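Local coordinates for protein beta-galactosidase (Bacillus circulans, PDB 4MAD) that probably hydrolyses terminal non-reducing beta-D-galactose residues of beta-D-galactosides, as a glycoside hydrolase of family 35, at residues T412-V424 with I431-V443. Residues are numbered along the deposited sequence; the frame is centred on the assembly and turned at random.
Sequences TVQDIHDRGQVYV and IVERNRGCSRLVV
Gly420 and Val432 form the hydrogen-bonded pair of an antiparallel hairpin, Gly420 N reaching Val432 O at 2.9 Å, while Val413 N binds Ser439 O at 3.0 Å to join a second pair of strands. Arg434 is a worked example of one side chain serving two neighbours where the chain passes between sheets. Extended, with CG anti to the backbone N (chi1 -178°), it lays its guanidinium flat over one face of the His417 ring, planes 8° apart and centres 3.6 Å; His417 ND1 bonds the carbonyl of Tyr471. At the guanidinium edge, in its plane, NH1 makes a salt bridge with Asp418 OD1 at 2.9 Å; NH1 also meets Asp470, and Asp418 OD2 meets Lys472. A leucine here would probably cost Asp418 and Asp470 their shared guanidinium and the imidazole its flat stacking partner. Arg419 NE makes a long, weak salt bridge to Glu433 OE2, its NH1 going to His579. On the hairpin face turned to the second sheet, Val432 CG2 packs 4.0 Å from both Val413 CG2 and Ile416 CG1. Both segments pass between two antiparallel sheets round this shared apolar filling, the layout of a beta sandwich, within the first all-beta domain.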
loop_
_atom_site.group_PDB
_atom_site.type_symbol
_atom_site.label_atom_id
_atom_site.label_comp_id
_atom_site.label_asym_id
_atom_site.label_seq_id
_atom_site.Cartn_x
_atom_site.Cartn_y
_atom_site.Cartn_z
ATOM N N THR A 412 3.707 19.653 24.151
ATOM C CA THR A 412 4.504 18.832 23.273
ATOM C C THR A 412 3.923 17.439 23.188
ATOM O O THR A 412 3.593 16.862 24.178
ATOM C CB THR A 412 5.962 18.745 23.748
ATOM O OG1 THR A 412 6.517 20.054 23.801
ATOM C CG2 THR A 412 6.777 17.869 22.820
ATOM N N VAL A 413 3.808 16.959 21.972
ATOM C CA VAL A 413 3.415 15.598 21.747
ATOM C C VAL A 413 4.648 14.770 21.413
ATOM O O VAL A 413 5.295 15.013 20.446
ATOM C CB VAL A 413 2.427 15.447 20.603
ATOM C CG1 VAL A 413 2.001 14.071 20.495
ATOM C CG2 VAL A 413 1.251 16.301 20.786
ATOM N N GLN A 414 4.901 13.794 22.254
ATOM C CA GLN A 414 6.089 13.006 22.203
ATOM C C GLN A 414 5.809 11.535 21.965
ATOM O O GLN A 414 5.539 10.841 22.893
ATOM C CB GLN A 414 6.820 13.139 23.557
ATOM C CG GLN A 414 8.100 12.429 23.705
ATOM C CD GLN A 414 8.793 12.745 25.040
ATOM O OE1 GLN A 414 8.736 13.820 25.480
ATOM N NE2 GLN A 414 9.443 11.800 25.612
ATOM N N ASP A 415 5.981 11.061 20.746
ATOM C CA ASP A 415 6.065 11.821 19.527
ATOM C C ASP A 415 4.769 11.645 18.705
ATOM O O ASP A 415 4.032 10.763 18.939
ATOM C CB ASP A 415 7.192 11.293 18.664
ATOM C CG ASP A 415 8.576 11.690 19.148
ATOM O OD1 ASP A 415 8.744 12.732 19.733
ATOM O OD2 ASP A 415 9.516 10.961 18.908
ATOM N N ILE A 416 4.546 12.505 17.742
ATOM C CA ILE A 416 3.335 12.435 16.973
ATOM C C ILE A 416 3.537 11.664 15.651
ATOM O O ILE A 416 4.278 12.047 14.852
ATOM C CB ILE A 416 2.757 13.810 16.705
ATOM C CG1 ILE A 416 1.437 13.706 15.969
ATOM C CG2 ILE A 416 3.707 14.653 15.980
ATOM C CD1 ILE A 416 0.342 13.322 16.788
ATOM N N HIS A 417 2.826 10.548 15.505
ATOM C CA HIS A 417 2.943 9.696 14.369
ATOM C C HIS A 417 1.555 9.505 13.773
ATOM O O HIS A 417 0.878 8.588 14.153
ATOM C CB HIS A 417 3.508 8.342 14.795
ATOM C CG HIS A 417 4.975 8.342 15.065
ATOM N ND1 HIS A 417 5.681 7.197 15.326
ATOM C CD2 HIS A 417 5.875 9.343 15.074
ATOM C CE1 HIS A 417 6.949 7.491 15.475
ATOM N NE2 HIS A 417 7.090 8.789 15.352
ATOM N N ASP A 418 1.152 10.352 12.842
ATOM C CA ASP A 418 1.992 11.325 12.189
ATOM C C ASP A 418 1.523 12.789 12.101
ATOM O O ASP A 418 2.266 13.633 11.733
ATOM C CB ASP A 418 2.256 10.797 10.806
ATOM C CG ASP A 418 2.547 9.337 10.812
ATOM O OD1 ASP A 418 3.558 8.993 11.370
ATOM O OD2 ASP A 418 1.768 8.556 10.309
ATOM N N ARG A 419 0.261 13.008 12.416
ATOM C CA ARG A 419 -0.352 14.308 12.361
ATOM C C ARG A 419 -1.481 14.387 13.368
ATOM O O ARG A 419 -2.216 13.465 13.541
ATOM C CB ARG A 419 -0.934 14.535 10.998
ATOM C CG ARG A 419 -1.139 15.944 10.626
ATOM C CD ARG A 419 -1.459 16.027 9.153
ATOM N NE ARG A 419 -1.650 17.372 8.656
ATOM C CZ ARG A 419 -2.811 18.007 8.604
ATOM N NH1 ARG A 419 -3.923 17.477 9.056
ATOM N NH2 ARG A 419 -2.868 19.198 8.100
ATOM N N GLY A 420 -1.607 15.516 14.005
ATOM C CA GLY A 420 -2.725 15.655 14.883
ATOM C C GLY A 420 -3.283 17.041 15.001
ATOM O O GLY A 420 -2.570 17.990 14.875
ATOM N N GLN A 421 -4.557 17.091 15.307
ATOM C CA GLN A 421 -5.282 18.301 15.527
ATOM C C GLN A 421 -5.634 18.409 17.007
ATOM O O GLN A 421 -6.161 17.519 17.565
ATOM C CB GLN A 421 -6.555 18.285 14.722
ATOM C CG GLN A 421 -6.345 18.278 13.224
ATOM C CD GLN A 421 -7.622 17.880 12.439
ATOM O OE1 GLN A 421 -7.842 16.748 12.136
ATOM N NE2 GLN A 421 -8.429 18.844 12.147
ATOM N N VAL A 422 -5.272 19.531 17.594
ATOM C CA VAL A 422 -5.383 19.755 18.986
ATOM C C VAL A 422 -6.511 20.740 19.338
ATOM O O VAL A 422 -6.636 21.735 18.765
ATOM C CB VAL A 422 -4.051 20.292 19.546
ATOM C CG1 VAL A 422 -4.086 20.407 21.002
ATOM C CG2 VAL A 422 -2.953 19.435 19.132
ATOM N N TYR A 423 -7.289 20.359 20.336
ATOM C CA TYR A 423 -8.425 21.079 20.855
ATOM C C TYR A 423 -8.340 21.189 22.381
ATOM O O TYR A 423 -8.028 20.232 23.040
ATOM C CB TYR A 423 -9.744 20.392 20.472
ATOM C CG TYR A 423 -9.832 20.123 18.973
ATOM C CD1 TYR A 423 -10.436 21.019 18.122
ATOM C CD2 TYR A 423 -9.243 19.015 18.414
ATOM C CE1 TYR A 423 -10.466 20.797 16.770
ATOM C CE2 TYR A 423 -9.289 18.776 17.086
ATOM C CZ TYR A 423 -9.892 19.673 16.258
ATOM O OH TYR A 423 -9.906 19.425 14.944
ATOM N N VAL A 424 -8.659 22.367 22.879
ATOM C CA VAL A 424 -8.731 22.610 24.288
ATOM C C VAL A 424 -10.122 23.191 24.576
ATOM O O VAL A 424 -10.479 24.169 24.027
ATOM C CB VAL A 424 -7.659 23.618 24.716
ATOM C CG1 VAL A 424 -7.920 24.074 26.063
ATOM C CG2 VAL A 424 -6.292 23.018 24.619
ATOM N N ILE A 431 -2.246 22.305 14.857
ATOM C CA ILE A 431 -1.820 20.977 14.488
ATOM C C ILE A 431 -0.392 20.730 14.909
ATOM O O ILE A 431 0.398 21.619 14.933
ATOM C CB ILE A 431 -1.874 20.735 12.998
ATOM C CG1 ILE A 431 -1.042 21.747 12.305
ATOM C CG2 ILE A 431 -3.239 20.865 12.477
ATOM C CD1 ILE A 431 -1.338 21.817 10.849
ATOM N N VAL A 432 -0.118 19.502 15.273
ATOM C CA VAL A 432 1.212 19.000 15.421
ATOM C C VAL A 432 1.524 17.992 14.299
ATOM O O VAL A 432 0.704 17.222 13.928
ATOM C CB VAL A 432 1.411 18.326 16.774
ATOM C CG1 VAL A 432 1.440 19.357 17.881
ATOM C CG2 VAL A 432 0.344 17.378 17.034
ATOM N N GLU A 433 2.740 18.040 13.819
ATOM C CA GLU A 433 3.165 17.260 12.690
ATOM C C GLU A 433 4.459 16.537 13.002
ATOM O O GLU A 433 5.279 17.014 13.710
ATOM C CB GLU A 433 3.358 18.166 11.489
ATOM C CG GLU A 433 2.091 18.824 11.011
ATOM C CD GLU A 433 2.122 19.199 9.526
ATOM O OE1 GLU A 433 2.668 20.240 9.253
ATOM O OE2 GLU A 433 1.593 18.467 8.660
ATOM N N ARG A 434 4.612 15.369 12.401
ATOM C CA ARG A 434 5.796 14.556 12.655
ATOM C C ARG A 434 7.082 15.242 12.251
ATOM O O ARG A 434 8.069 15.086 12.876
ATOM C CB ARG A 434 5.693 13.211 11.935
ATOM C CG ARG A 434 6.803 12.275 12.138
ATOM C CD ARG A 434 6.420 10.856 11.880
ATOM N NE ARG A 434 7.532 9.956 11.972
ATOM C CZ ARG A 434 7.431 8.655 11.953
ATOM N NH1 ARG A 434 6.267 8.092 11.799
ATOM N NH2 ARG A 434 8.497 7.906 12.045
ATOM N N ASN A 435 7.055 15.940 11.143
ATOM C CA ASN A 435 8.246 16.519 10.565
ATOM C C ASN A 435 8.495 17.864 11.160
ATOM O O ASN A 435 7.745 18.780 11.039
ATOM C CB ASN A 435 8.184 16.588 9.050
ATOM C CG ASN A 435 8.054 15.224 8.419
ATOM O OD1 ASN A 435 7.469 15.082 7.362
ATOM N ND2 ASN A 435 8.568 14.253 9.075
ATOM N N ARG A 436 9.599 17.922 11.843
ATOM C CA ARG A 436 9.669 18.147 13.239
ATOM C C ARG A 436 10.027 19.580 13.580
ATOM O O ARG A 436 10.231 20.412 12.723
ATOM C CB ARG A 436 10.555 17.089 13.922
ATOM C CG ARG A 436 10.998 15.891 12.981
ATOM C CD ARG A 436 11.638 14.688 13.718
ATOM N NE ARG A 436 11.633 14.825 15.180
ATOM C CZ ARG A 436 11.805 13.838 16.049
ATOM N NH1 ARG A 436 12.033 12.622 15.617
ATOM N NH2 ARG A 436 11.751 14.069 17.348
ATOM N N GLY A 437 10.041 19.862 14.864
ATOM C CA GLY A 437 9.886 21.203 15.372
ATOM C C GLY A 437 8.400 21.469 15.412
ATOM O O GLY A 437 7.886 22.367 16.040
ATOM N N CYS A 438 7.700 20.608 14.730
ATOM C CA CYS A 438 6.318 20.806 14.521
ATOM C C CYS A 438 5.479 20.058 15.525
ATOM O O CYS A 438 4.318 19.862 15.267
ATOM C CB CYS A 438 5.974 20.419 13.096
ATOM S SG CYS A 438 6.268 21.753 11.966
ATOM N N SER A 439 6.118 19.619 16.626
ATOM C CA SER A 439 5.530 18.743 17.654
ATOM C C SER A 439 5.108 19.463 18.900
ATOM O O SER A 439 4.704 18.858 19.843
ATOM C CB SER A 439 6.449 17.588 17.976
ATOM O OG SER A 439 6.414 16.746 16.842
ATOM N N ARG A 440 5.205 20.773 18.829
ATOM C CA ARG A 440 4.924 21.686 19.905
ATOM C C ARG A 440 3.869 22.721 19.493
ATOM O O ARG A 440 3.931 23.235 18.425
ATOM C CB ARG A 440 6.186 22.459 20.250
ATOM C CG ARG A 440 6.517 22.464 21.656
ATOM C CD ARG A 440 7.491 23.569 21.989
ATOM N NE ARG A 440 8.631 23.466 21.129
ATOM C CZ ARG A 440 9.583 24.364 20.992
ATOM N NH1 ARG A 440 9.583 25.484 21.688
ATOM N NH2 ARG A 440 10.546 24.121 20.149
ATOM N N LEU A 441 2.942 23.032 20.384
ATOM C CA LEU A 441 2.048 24.178 20.221
ATOM C C LEU A 441 1.985 24.996 21.484
ATOM O O LEU A 441 2.145 24.466 22.514
ATOM C CB LEU A 441 0.634 23.717 19.996
ATOM C CG LEU A 441 0.252 23.155 18.665
ATOM C CD1 LEU A 441 -1.119 22.669 18.691
ATOM C CD2 LEU A 441 0.436 24.155 17.604
ATOM N N VAL A 442 1.643 26.255 21.394
ATOM C CA VAL A 442 1.413 27.048 22.590
ATOM C C VAL A 442 -0.063 27.053 22.935
ATOM O O VAL A 442 -0.868 27.375 22.154
ATOM C CB VAL A 442 1.917 28.487 22.427
ATOM C CG1 VAL A 442 1.584 29.322 23.566
ATOM C CG2 VAL A 442 3.352 28.511 22.139
ATOM N N VAL A 443 -0.405 26.663 24.140
ATOM C CA VAL A 443 -1.768 26.731 24.599
ATOM C C VAL A 443 -1.891 27.652 25.782
ATOM O O VAL A 443 -0.929 27.906 26.431
ATOM C CB VAL A 443 -2.284 25.409 24.990
ATOM C CG1 VAL A 443 -2.249 24.499 23.816
ATOM C CG2 VAL A 443 -1.502 24.878 26.085
HETATM O O HOH W 1 6.976 14.248 17.073
#